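Local structure of RagA protein (6SLN) at residues 502-507 / 571-576; 447-450 / 456-459; 190-195 / 201-206; 353-358 / 363-368; 160-165 / 170-175. The protein probably serves as a TonB-dependent transporter in the outer membrane of Porphyromonas gingivalis, taking up nutrients, most likely peptides. All coordinates share one frame; numbering follows the deposited sequence.

Interaction 1 (502-507 / 571-576); sequences TNTAEY and SFFSRF. With 3PE (1,2-Distearoyl-sn-glycerophosphoethanolamine), chain G.
The F573 ring reaches across to strand 502-507 and meets two threonine methyls in different ways. CG2 of T504 is the nearer, 3.7 Å from CZ of F573, and the two side chains cross obliquely; CG2 of T502 lies at the ring edge, near its plane, 4.4 Å from the same CZ. The T504 methyl gets there because OG1 takes the place between N and C (chi1 61°), which puts CG2 anti to the carbonyl carbon. Farther along, the R575 guanidinium approaches the E506 carboxylate obliquely, but OE2 of E506 and NH1 of R575 stay 4.5 Å apart, beyond a salt bridge; E506 pairs instead with K508. On the opposite face of its strand, N503 lies against an acyl chain of the bound phospholipid, its ND2 3.6 Å from C35 and its CG 3.6 Å from C37. The axes of the two short segments run 9.1 Å apart at 24°, too far for backbone pairing, because strand 515-540 lies between them. Such next-but-one, nearly parallel strands are what the wall of an antiparallel beta barrel gives: lipid on the N503 face, and on the F573 face the plug residue I194.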
# COMPACT_ATOMS: atom_id res chain seq x y z
N THR A 502 14.16 0.25 30.25
CA THR A 502 15.38 0.30 31.05
C THR A 502 15.00 0.26 32.52
O THR A 502 14.22 1.08 32.99
CB THR A 502 16.20 1.56 30.76
OG1 THR A 502 16.60 1.56 29.39
CG2 THR A 502 17.44 1.58 31.66
N ASN A 503 15.59 -0.69 33.25
CA ASN A 503 15.23 -0.95 34.63
C ASN A 503 16.49 -1.04 35.47
O ASN A 503 17.35 -1.89 35.21
CB ASN A 503 14.40 -2.23 34.72
CG ASN A 503 13.05 -2.09 34.04
OD1 ASN A 503 12.23 -1.27 34.46
ND2 ASN A 503 12.83 -2.85 32.98
N THR A 504 16.62 -0.15 36.45
CA THR A 504 17.87 -0.01 37.19
C THR A 504 17.61 0.10 38.68
O THR A 504 16.66 0.76 39.11
CB THR A 504 18.67 1.22 36.74
OG1 THR A 504 17.90 2.41 36.98
CG2 THR A 504 19.04 1.12 35.27
N ALA A 505 18.48 -0.53 39.45
CA ALA A 505 18.48 -0.42 40.90
C ALA A 505 19.81 0.18 41.31
O ALA A 505 20.86 -0.33 40.92
CB ALA A 505 18.26 -1.79 41.55
N GLU A 506 19.76 1.28 42.05
CA GLU A 506 20.96 1.99 42.48
C GLU A 506 20.95 2.06 44.00
O GLU A 506 19.95 2.50 44.59
CB GLU A 506 21.06 3.40 41.88
CG GLU A 506 22.34 4.13 42.26
CD GLU A 506 22.34 5.60 41.88
OE1 GLU A 506 21.68 6.40 42.58
OE2 GLU A 506 23.00 5.96 40.88
N TYR A 507 22.04 1.64 44.62
CA TYR A 507 22.20 1.72 46.06
C TYR A 507 23.44 2.55 46.36
O TYR A 507 24.55 2.18 45.97
CB TYR A 507 22.32 0.33 46.67
CG TYR A 507 22.24 0.33 48.17
CD1 TYR A 507 21.34 1.16 48.83
CD2 TYR A 507 23.08 -0.47 48.94
CE1 TYR A 507 21.27 1.17 50.21
CE2 TYR A 507 23.02 -0.46 50.31
CZ TYR A 507 22.11 0.37 50.94
OH TYR A 507 22.03 0.40 52.30
N SER A 571 20.15 -6.46 27.40
CA SER A 571 21.31 -5.94 28.10
C SER A 571 21.17 -6.14 29.60
O SER A 571 20.08 -5.97 30.16
CB SER A 571 21.49 -4.45 27.79
OG SER A 571 22.33 -4.28 26.67
N PHE A 572 22.28 -6.50 30.24
CA PHE A 572 22.37 -6.50 31.69
C PHE A 572 23.66 -5.79 32.05
O PHE A 572 24.71 -6.11 31.48
CB PHE A 572 22.35 -7.91 32.27
CG PHE A 572 21.12 -8.69 31.90
CD1 PHE A 572 19.92 -8.45 32.53
CD2 PHE A 572 21.17 -9.66 30.91
CE1 PHE A 572 18.78 -9.17 32.19
CE2 PHE A 572 20.04 -10.38 30.57
CZ PHE A 572 18.84 -10.13 31.20
N PHE A 573 23.58 -4.80 32.93
CA PHE A 573 24.75 -3.97 33.15
C PHE A 573 24.87 -3.56 34.61
O PHE A 573 23.92 -3.62 35.38
CB PHE A 573 24.76 -2.73 32.25
CG PHE A 573 23.55 -1.82 32.41
CD1 PHE A 573 22.39 -2.05 31.69
CD2 PHE A 573 23.62 -0.68 33.22
CE1 PHE A 573 21.29 -1.18 31.80
CE2 PHE A 573 22.52 0.20 33.34
CZ PHE A 573 21.37 -0.05 32.63
N SER A 574 26.08 -3.14 34.96
CA SER A 574 26.39 -2.72 36.31
C SER A 574 27.39 -1.57 36.27
O SER A 574 28.20 -1.45 35.35
CB SER A 574 26.98 -3.88 37.12
OG SER A 574 28.18 -4.28 36.51
N ARG A 575 27.34 -0.76 37.31
CA ARG A 575 28.27 0.34 37.45
C ARG A 575 28.46 0.60 38.93
O ARG A 575 27.48 0.70 39.68
CB ARG A 575 27.76 1.59 36.74
CG ARG A 575 28.70 2.77 36.85
CD ARG A 575 27.96 4.03 37.24
NE ARG A 575 27.23 4.61 36.11
CZ ARG A 575 26.26 5.51 36.25
NH1 ARG A 575 25.91 5.93 37.46
NH2 ARG A 575 25.65 6.01 35.19
N PHE A 576 29.72 0.71 39.36
CA PHE A 576 30.09 0.88 40.76
C PHE A 576 30.98 2.10 40.91
O PHE A 576 31.85 2.35 40.07
CB PHE A 576 30.80 -0.36 41.28
CG PHE A 576 29.97 -1.58 41.22
CD1 PHE A 576 29.16 -1.93 42.29
CD2 PHE A 576 29.97 -2.38 40.09
CE1 PHE A 576 28.38 -3.06 42.24
CE2 PHE A 576 29.18 -3.52 40.03
CZ PHE A 576 28.39 -3.86 41.11
C1 3PE G . 12.43 -10.26 26.22
C2 3PE G . 12.14 -9.36 27.41
C3 3PE G . 13.41 -9.24 28.27
O31 3PE G . 13.15 -8.51 29.44
O32 3PE G . 13.95 -10.16 30.74
C31 3PE G . 13.29 -9.18 30.67
C32 3PE G . 12.58 -8.65 31.93
C33 3PE G . 13.51 -7.93 32.92
C34 3PE G . 12.78 -7.65 34.23
C35 3PE G . 12.35 -6.18 34.37
C36 3PE G . 12.53 -5.72 35.82
C37 3PE G . 11.53 -4.61 36.19
C38 3PE G . 11.79 -4.18 37.64
C39 3PE G . 10.95 -2.94 37.95
C3A 3PE G . 11.48 -2.25 39.21
C3B 3PE G . 11.13 -0.76 39.16
O21 3PE G . 11.72 -8.15 26.83
O22 3PE G . 9.55 -7.74 27.21
C21 3PE G . 10.66 -7.49 27.49
C22 3PE G . 10.93 -6.44 28.57
C23 3PE G . 9.63 -5.86 29.14
C24 3PE G . 9.82 -5.68 30.65
C25 3PE G . 9.54 -4.24 31.11
C26 3PE G . 9.22 -4.25 32.62
C27 3PE G . 8.66 -2.88 33.03
C28 3PE G . 8.33 -2.83 34.52
C29 3PE G . 7.87 -1.42 34.94
C2A 3PE G . 6.78 -1.46 36.01
C2B 3PE G . 6.94 -0.40 37.12
C2C 3PE G . 5.57 0.18 37.51
C2D 3PE G . 5.61 1.18 38.68

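Interaction 2 (447-450 / 456-459); sequences FAQI and LTLK
I450 O accepts the N-H of L458 at 2.9 Å, while L458 O receives I450 N at 3.0 Å, both bonds nearly straight at the hydrogen. These reciprocal bonds define an antiparallel hydrogen-bonded pair; Q449 and K459 form the non-hydrogen-bonded pair next to it, where the CA of K459 also makes a C-H...O contact with A448 O. The side chains divide between two faces. On one, Q449 stretches out beyond CG and lays its end beside T457, whose CG2 is 3.6 Å from Q449 NE2; the anti position of that methyl to the backbone N (chi1 -57°) directs it there. The K459 chain passes aslant to Q449, its CD 3.6 Å from Q449 OE1, so the glutamine end touches both a methyl and an aliphatic chain. The two strands form a beta hairpin of the TonB-dependent receptor barrel, closed by a short connection, and their outer backbone edges bond to K364 and G366 on one flank and to E506 and T504 on the other. Bent at chi3, K459 brings NZ over the F447 ring, 5.1 Å from its centroid and 16° off the normal, at most a weak cation-pi attraction. The other face carries I450 and L458, with CB atoms 4.5 Å apart, together with A448, which touches the bound phospholipid.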
# COMPACT_ATOMS: atom_id res chain seq x y z
N PHE A 447 8.31 7.03 33.14
CA PHE A 447 9.22 6.45 34.12
C PHE A 447 8.60 6.52 35.52
O PHE A 447 7.88 7.47 35.85
CB PHE A 447 10.61 7.13 34.12
CG PHE A 447 10.64 8.45 34.84
CD1 PHE A 447 10.82 8.52 36.21
CD2 PHE A 447 10.50 9.65 34.12
CE1 PHE A 447 10.83 9.75 36.87
CE2 PHE A 447 10.52 10.87 34.77
CZ PHE A 447 10.69 10.92 36.15
N ALA A 448 8.93 5.52 36.33
CA ALA A 448 8.59 5.49 37.74
C ALA A 448 9.87 5.41 38.55
O ALA A 448 10.81 4.69 38.19
CB ALA A 448 7.71 4.28 38.08
N GLN A 449 9.94 6.16 39.65
CA GLN A 449 11.10 6.12 40.53
C GLN A 449 10.64 5.77 41.93
O GLN A 449 9.96 6.57 42.59
CB GLN A 449 11.88 7.43 40.50
CG GLN A 449 13.37 7.17 40.35
CD GLN A 449 14.20 8.42 40.42
OE1 GLN A 449 14.68 8.92 39.40
NE2 GLN A 449 14.37 8.94 41.63
N ILE A 450 11.00 4.58 42.38
CA ILE A 450 10.66 4.08 43.70
C ILE A 450 11.90 4.15 44.58
O ILE A 450 12.91 3.48 44.30
CB ILE A 450 10.12 2.64 43.64
CG1 ILE A 450 8.94 2.54 42.67
CG2 ILE A 450 9.72 2.18 45.01
CD1 ILE A 450 8.05 1.32 42.90
N LEU A 456 18.53 3.48 48.31
CA LEU A 456 18.00 2.62 47.25
C LEU A 456 17.06 3.39 46.32
O LEU A 456 16.05 3.95 46.77
CB LEU A 456 17.28 1.43 47.85
CG LEU A 456 16.79 0.49 46.75
CD1 LEU A 456 17.93 0.19 45.80
CD2 LEU A 456 16.22 -0.79 47.34
N THR A 457 17.36 3.39 45.02
CA THR A 457 16.48 3.96 44.01
C THR A 457 16.29 2.93 42.90
O THR A 457 17.27 2.42 42.36
CB THR A 457 17.05 5.26 43.46
OG1 THR A 457 17.25 6.17 44.55
CG2 THR A 457 16.09 5.89 42.46
N LEU A 458 15.03 2.62 42.58
CA LEU A 458 14.67 1.69 41.52
C LEU A 458 13.94 2.47 40.44
O LEU A 458 12.81 2.93 40.67
CB LEU A 458 13.78 0.56 42.05
CG LEU A 458 14.10 0.05 43.45
CD1 LEU A 458 13.07 -0.96 43.88
CD2 LEU A 458 15.47 -0.57 43.45
N LYS A 459 14.56 2.63 39.28
CA LYS A 459 13.95 3.38 38.19
C LYS A 459 13.49 2.44 37.10
O LYS A 459 14.30 1.73 36.49
CB LYS A 459 14.90 4.42 37.62
CG LYS A 459 14.18 5.44 36.76
CD LYS A 459 15.00 6.70 36.58
CE LYS A 459 14.89 7.24 35.15
NZ LYS A 459 15.62 8.53 35.00

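Interaction 3 (190-195 / 201-206); sequences SATSIY and NGVVFI
Y195 leans toward strand 203-206 and meets V203 from its first side-chain atom onward. Its CB lies 3.9 Å from V203 CG2, and CG follows at 4.0 Å. With CG anti to the carbonyl carbon (chi1 -44°), the ring is carried across the valine at about a right angle. CD2 makes the nearest approach, 3.8 Å from the same V203 CG2, while V203 CG1 sits over one ring face, 4.2 Å from the centroid and 13° off the normal, a CH-pi contact. The opposite face is covered near its rim by CG1 of the preceding residue, I194, and the CA of T192 lies at the ring edge, in plane. At the tip, OH comes obliquely to the F205 ring, 4.0 Å from CD2, again with the two side chains nearly perpendicular. T192 adds its CB, 4.1 Å from V203 CG2, the two side chains sliding past each other in opposite directions.

Residues T192 to Y195 form a type I turn, which gathers T192 and Y195 on the same valine; S193 OG bonds to S190 O from above the carbonyl plane. The site belongs to the plug domain, where I161 of the neighbouring strand 159-162 also packs on Y195, V203 and F205. Since methyls and aromatic carbons supply nearly every contact between the segments, their meeting rests on shape and dispersion, while polar bonds of the loop go elsewhere, as from S193 O to R591 of the barrel.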
# COMPACT_ATOMS: atom_id res chain seq x y z
N SER A 190 34.69 4.56 30.32
CA SER A 190 34.16 4.74 31.66
C SER A 190 32.90 5.58 31.64
O SER A 190 32.01 5.38 32.47
CB SER A 190 35.21 5.38 32.56
OG SER A 190 34.68 5.76 33.81
N ALA A 191 32.80 6.52 30.69
CA ALA A 191 31.66 7.42 30.61
C ALA A 191 30.48 6.82 29.87
O ALA A 191 29.37 7.33 29.99
CB ALA A 191 32.05 8.73 29.94
N THR A 192 30.70 5.76 29.08
CA THR A 192 29.66 5.15 28.27
C THR A 192 29.34 3.73 28.73
O THR A 192 28.98 2.88 27.91
CB THR A 192 30.06 5.13 26.80
OG1 THR A 192 31.07 4.15 26.58
CG2 THR A 192 30.59 6.47 26.39
N SER A 193 29.48 3.45 30.02
CA SER A 193 29.38 2.07 30.48
C SER A 193 27.94 1.56 30.60
O SER A 193 27.73 0.35 30.52
CB SER A 193 30.10 1.93 31.81
OG SER A 193 29.80 3.02 32.66
N ILE A 194 26.94 2.44 30.73
CA ILE A 194 25.56 1.99 30.89
C ILE A 194 24.79 1.98 29.56
O ILE A 194 23.58 1.74 29.56
CB ILE A 194 24.83 2.83 31.95
CG1 ILE A 194 24.54 4.23 31.42
CG2 ILE A 194 25.65 2.89 33.22
CD1 ILE A 194 24.05 5.21 32.49
N TYR A 195 25.46 2.19 28.43
CA TYR A 195 24.86 2.10 27.10
C TYR A 195 25.48 0.94 26.34
O TYR A 195 26.57 0.46 26.68
CB TYR A 195 25.02 3.44 26.35
CG TYR A 195 24.70 4.60 27.27
CD1 TYR A 195 23.38 4.93 27.54
CD2 TYR A 195 25.70 5.30 27.92
CE1 TYR A 195 23.07 5.97 28.41
CE2 TYR A 195 25.39 6.33 28.80
CZ TYR A 195 24.07 6.66 29.04
OH TYR A 195 23.75 7.68 29.91
N ASN A 201 31.21 3.96 19.78
CA ASN A 201 31.26 5.16 18.96
C ASN A 201 31.01 6.43 19.74
O ASN A 201 31.00 7.53 19.15
CB ASN A 201 30.26 5.06 17.82
CG ASN A 201 30.53 3.90 16.90
OD1 ASN A 201 31.65 3.39 16.83
ND2 ASN A 201 29.50 3.48 16.17
N GLY A 202 30.86 6.32 21.06
CA GLY A 202 30.50 7.45 21.88
C GLY A 202 29.01 7.54 22.07
O GLY A 202 28.21 6.84 21.43
N VAL A 203 28.61 8.40 22.98
CA VAL A 203 27.19 8.55 23.28
C VAL A 203 26.86 10.04 23.30
O VAL A 203 27.54 10.82 23.98
CB VAL A 203 26.82 7.87 24.61
CG1 VAL A 203 25.44 8.32 25.05
CG2 VAL A 203 26.87 6.36 24.46
N VAL A 204 25.85 10.43 22.55
CA VAL A 204 25.36 11.80 22.51
C VAL A 204 24.06 11.81 23.30
O VAL A 204 23.05 11.27 22.85
CB VAL A 204 25.14 12.31 21.08
CG1 VAL A 204 24.94 13.81 21.07
CG2 VAL A 204 26.31 11.91 20.18
N PHE A 205 24.10 12.40 24.49
CA PHE A 205 22.93 12.47 25.35
C PHE A 205 22.31 13.86 25.25
O PHE A 205 22.95 14.86 25.61
CB PHE A 205 23.32 12.16 26.79
CG PHE A 205 22.15 11.81 27.66
CD1 PHE A 205 21.41 12.80 28.27
CD2 PHE A 205 21.80 10.49 27.86
CE1 PHE A 205 20.34 12.48 29.08
CE2 PHE A 205 20.73 10.17 28.66
CZ PHE A 205 20.00 11.16 29.27
N ILE A 206 21.08 13.92 24.77
CA ILE A 206 20.31 15.16 24.70
C ILE A 206 19.32 15.16 25.85
O ILE A 206 18.51 14.24 25.98
CB ILE A 206 19.59 15.31 23.35
CG1 ILE A 206 20.60 15.29 22.20
CG2 ILE A 206 18.75 16.58 23.34
CD1 ILE A 206 19.96 15.29 20.82

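Interaction 4 (353-358 / 363-368); sequences LNFESR and LKVGAN
Segments 353-358 and 363-368 run antiparallel (180°) with axes 4.5 Å apart, F355 with A367 and S357 with V365 forming the hydrogen-bonded pairs. F355 N and S357 N each donate over 2.8 Å, to A367 O and V365 O respectively, and A367 N and V365 N return bonds to F355 O and S357 O. On the face holding E356 and K364, the extended glutamate meets its diagonal neighbour in a salt bridge: K364 NZ lies 2.7 Å from E356 OE2, nearly along the C-O axis. The lysine gets there by bending at chi2 and chi3. R358 lays one guanidinium face over the root of the same lysine, with CZ 3.6 Å from K364 CB; the carboxylate probably offsets the proximity of these two positive groups. This is a beta hairpin in the wall of the receptor barrel. N354 and N368 cross at a slant on the same face, their amide planes 82° apart, CG of N354 lying 3.4 Å from OD1 of N368. Their polar ends are engaged elsewhere, N354 by R352, T208 and K209, N368 by K210. The reverse face carries F355, whose CE2 is 4.2 Å from V365 CG2; CG stands anti to the backbone N (chi1 157°), which lays the ring alongside the valine. Y327 of a second RagA subunit meets the F355 ring, and S357 OG bonds to T325.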
# COMPACT_ATOMS: atom_id res chain seq x y z
N LEU A 353 5.23 17.79 25.69
CA LEU A 353 4.81 17.95 27.07
C LEU A 353 5.77 17.15 27.94
O LEU A 353 5.82 15.92 27.84
CB LEU A 353 3.36 17.50 27.29
CG LEU A 353 2.92 17.70 28.74
CD1 LEU A 353 3.13 19.15 29.16
CD2 LEU A 353 1.47 17.28 28.96
N ASN A 354 6.55 17.85 28.76
CA ASN A 354 7.43 17.23 29.73
C ASN A 354 6.82 17.39 31.11
O ASN A 354 6.35 18.47 31.47
CB ASN A 354 8.82 17.88 29.71
CG ASN A 354 9.74 17.28 28.66
OD1 ASN A 354 9.33 16.49 27.81
ND2 ASN A 354 11.00 17.67 28.72
N PHE A 355 6.83 16.31 31.89
CA PHE A 355 6.10 16.26 33.14
C PHE A 355 6.91 15.46 34.15
O PHE A 355 7.64 14.53 33.79
CB PHE A 355 4.73 15.63 32.91
CG PHE A 355 4.11 15.04 34.12
CD1 PHE A 355 3.68 15.85 35.16
CD2 PHE A 355 3.91 13.67 34.20
CE1 PHE A 355 3.08 15.30 36.28
CE2 PHE A 355 3.32 13.11 35.32
CZ PHE A 355 2.90 13.93 36.36
N GLU A 356 6.80 15.85 35.42
CA GLU A 356 7.54 15.21 36.51
C GLU A 356 6.86 15.57 37.82
O GLU A 356 6.45 16.71 38.01
CB GLU A 356 9.01 15.67 36.53
CG GLU A 356 9.92 14.85 37.44
CD GLU A 356 11.37 14.82 36.95
OE1 GLU A 356 11.61 15.03 35.74
OE2 GLU A 356 12.28 14.59 37.80
N SER A 357 6.73 14.59 38.71
CA SER A 357 6.02 14.86 39.96
C SER A 357 6.47 13.90 41.04
O SER A 357 6.69 12.72 40.78
CB SER A 357 4.50 14.74 39.79
OG SER A 357 3.86 14.94 41.04
N ARG A 358 6.60 14.43 42.26
CA ARG A 358 6.74 13.61 43.46
C ARG A 358 5.35 13.39 44.04
O ARG A 358 4.72 14.33 44.55
CB ARG A 358 7.68 14.26 44.47
CG ARG A 358 7.92 13.42 45.70
CD ARG A 358 9.29 13.65 46.30
NE ARG A 358 10.37 13.27 45.38
CZ ARG A 358 10.79 12.02 45.16
NH1 ARG A 358 10.22 10.99 45.79
NH2 ARG A 358 11.78 11.80 44.30
N LEU A 363 7.73 7.81 45.94
CA LEU A 363 7.50 7.63 44.51
C LEU A 363 7.57 8.97 43.79
O LEU A 363 6.99 9.96 44.24
CB LEU A 363 6.14 6.96 44.23
CG LEU A 363 5.66 6.92 42.78
CD1 LEU A 363 6.57 6.02 41.93
CD2 LEU A 363 4.20 6.49 42.67
N LYS A 364 8.26 8.98 42.66
CA LYS A 364 8.30 10.13 41.76
C LYS A 364 8.13 9.61 40.35
O LYS A 364 8.84 8.68 39.96
CB LYS A 364 9.63 10.89 41.92
CG LYS A 364 9.78 12.11 41.02
CD LYS A 364 11.21 12.25 40.50
CE LYS A 364 11.94 13.44 41.14
NZ LYS A 364 13.07 13.91 40.29
N VAL A 365 7.20 10.18 39.58
CA VAL A 365 6.95 9.73 38.21
C VAL A 365 7.12 10.91 37.23
O VAL A 365 7.26 12.07 37.63
CB VAL A 365 5.56 9.10 38.05
CG1 VAL A 365 5.30 8.08 39.14
CG2 VAL A 365 4.48 10.17 38.02
N GLY A 366 7.11 10.58 35.94
CA GLY A 366 7.26 11.59 34.90
C GLY A 366 7.08 11.02 33.51
O GLY A 366 7.14 9.81 33.29
N ALA A 367 6.85 11.93 32.56
CA ALA A 367 6.77 11.57 31.15
C ALA A 367 7.41 12.67 30.30
O ALA A 367 7.35 13.86 30.65
CB ALA A 367 5.32 11.32 30.69
N ASN A 368 8.04 12.27 29.20
CA ASN A 368 8.72 13.24 28.36
C ASN A 368 8.16 13.16 26.95
O ASN A 368 8.89 12.87 25.99
CB ASN A 368 10.24 13.02 28.37
CG ASN A 368 10.88 13.30 29.73
OD1 ASN A 368 10.99 14.45 30.16
ND2 ASN A 368 11.29 12.24 30.42

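Interaction 5 (160-165 / 170-175); sequences YIVDGM and DVVATM
V162, at the end of a plug-domain strand, packs against V172 of the short helix 169-173 and against M175 just beyond it. The motif is a two-residue beta hairpin, V162 to M165, whose turn end is packed by the helix that follows in the chain.

The contact between the segments is apolar. V162 divides its branches: CG2 lies 4.1 Å from CG2 of V172, the two side chains crossing at a slant, while CG1 meets the end of M175, 4.0 Å from SD and 4.1 Å from CE. That second meeting is tip to tip, because the methionine is extended beyond CG. With chi1 at -172°, CG1 of V162 stands anti to the backbone N and faces the methionine, leaving CG2 to V172. All three side chains are buried.

Backbone hydrogen bonds shape each segment separately. In the hairpin, V162 N donates to M165 O and M165 N returns a 2.9 Å bond to V162 O, closing a type I' turn with D163 and G164 at its corners. Past the helix, M175 N bonds to V172 O at 3.1 Å, which probably helps to place the methionine and the valine on the same side.

Among side-chain polar bonds, the D163 carboxylate is engaged beyond the turn, in a salt bridge with K210 and a hydrogen bond with T208. T174 OG1 donates to V171 O at 2.7 Å, its donor tilted 22° from the carbonyl plane.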
# COMPACT_ATOMS: atom_id res chain seq x y z
N TYR A 160 22.62 7.80 19.95
CA TYR A 160 21.93 9.05 20.24
C TYR A 160 20.79 8.80 21.22
O TYR A 160 19.95 7.92 20.98
CB TYR A 160 21.37 9.71 18.98
CG TYR A 160 22.40 10.23 18.02
CD1 TYR A 160 23.07 11.42 18.27
CD2 TYR A 160 22.68 9.55 16.86
CE1 TYR A 160 24.01 11.91 17.38
CE2 TYR A 160 23.61 10.03 15.96
CZ TYR A 160 24.27 11.21 16.22
OH TYR A 160 25.21 11.66 15.32
N ILE A 161 20.75 9.59 22.28
CA ILE A 161 19.91 9.31 23.44
C ILE A 161 19.24 10.61 23.90
O ILE A 161 19.93 11.55 24.31
CB ILE A 161 20.75 8.68 24.57
CG1 ILE A 161 21.39 7.41 24.03
CG2 ILE A 161 19.89 8.37 25.77
CD1 ILE A 161 22.22 6.67 25.00
N VAL A 162 17.91 10.64 23.84
CA VAL A 162 17.10 11.78 24.29
C VAL A 162 16.40 11.38 25.58
O VAL A 162 15.55 10.48 25.59
CB VAL A 162 16.07 12.21 23.23
CG1 VAL A 162 15.40 13.51 23.65
CG2 VAL A 162 16.71 12.35 21.86
N ASP A 163 16.77 12.04 26.68
CA ASP A 163 16.15 11.82 27.98
C ASP A 163 16.03 10.35 28.34
O ASP A 163 15.16 9.95 29.10
CB ASP A 163 14.78 12.49 28.05
CG ASP A 163 14.88 13.98 28.23
OD1 ASP A 163 15.63 14.45 29.11
OD2 ASP A 163 14.20 14.70 27.47
N GLY A 164 16.92 9.53 27.79
CA GLY A 164 17.01 8.14 28.16
C GLY A 164 16.60 7.17 27.09
O GLY A 164 16.70 5.96 27.31
N MET A 165 16.12 7.63 25.93
CA MET A 165 15.71 6.70 24.89
C MET A 165 16.58 6.82 23.65
O MET A 165 16.72 7.91 23.09
CB MET A 165 14.25 6.88 24.51
CG MET A 165 13.40 5.81 25.16
SD MET A 165 11.93 5.54 24.23
CE MET A 165 12.60 4.89 22.73
N ASP A 170 16.81 10.97 12.54
CA ASP A 170 15.63 11.51 11.86
C ASP A 170 14.55 11.89 12.87
O ASP A 170 13.93 12.96 12.76
CB ASP A 170 15.08 10.49 10.86
CG ASP A 170 16.06 10.17 9.74
OD1 ASP A 170 16.73 11.10 9.24
OD2 ASP A 170 16.16 8.97 9.38
N VAL A 171 14.33 11.04 13.87
CA VAL A 171 13.33 11.36 14.89
C VAL A 171 13.82 12.54 15.72
O VAL A 171 13.02 13.33 16.23
CB VAL A 171 13.02 10.10 15.74
CG1 VAL A 171 12.19 10.43 16.97
CG2 VAL A 171 12.31 9.02 14.91
N VAL A 172 15.14 12.71 15.83
CA VAL A 172 15.68 13.88 16.53
C VAL A 172 15.38 15.15 15.74
O VAL A 172 15.06 16.19 16.34
CB VAL A 172 17.19 13.71 16.78
CG1 VAL A 172 17.78 15.03 17.24
CG2 VAL A 172 17.44 12.65 17.81
N ALA A 173 15.47 15.10 14.41
CA ALA A 173 15.06 16.24 13.57
C ALA A 173 13.57 16.60 13.72
O ALA A 173 13.21 17.76 13.49
CB ALA A 173 15.37 15.95 12.10
N THR A 174 12.71 15.64 14.06
CA THR A 174 11.30 15.96 14.27
C THR A 174 11.04 16.62 15.62
O THR A 174 9.88 16.88 15.95
CB THR A 174 10.41 14.71 14.14
OG1 THR A 174 10.60 13.83 15.27
CG2 THR A 174 10.68 13.95 12.82
N MET A 175 12.08 16.89 16.40
CA MET A 175 11.96 17.50 17.71
C MET A 175 12.37 18.97 17.66
O MET A 175 13.25 19.36 16.89
CB MET A 175 12.82 16.78 18.75
CG MET A 175 12.57 15.27 18.92
SD MET A 175 13.20 14.78 20.54
CE MET A 175 12.53 13.13 20.70

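How the interactions relate
Interactions 4, 2 and 1 follow one another round the barrel wall. Probable backbone hydrogen bonds join them, Q449 N to K364 O (2.8 Å) between 4 and 2, and E506 N to T457 O (2.8 Å) between 2 and 1. Interactions 3 and 5 share the plug sheet, where I206 N lies 2.7 Å from I161 O. Plug meets barrel where I194 of interaction 3 packs on interaction 1, its CB 3.8 Å from F573 CE2. K210 bonds to both D163 of interaction 5 and N368 of interaction 4, whose centres are about 18 Å apart. The bound phospholipid touches N503 of interaction 1 and A448 of interaction 2, and therefore spans neighbouring hairpins.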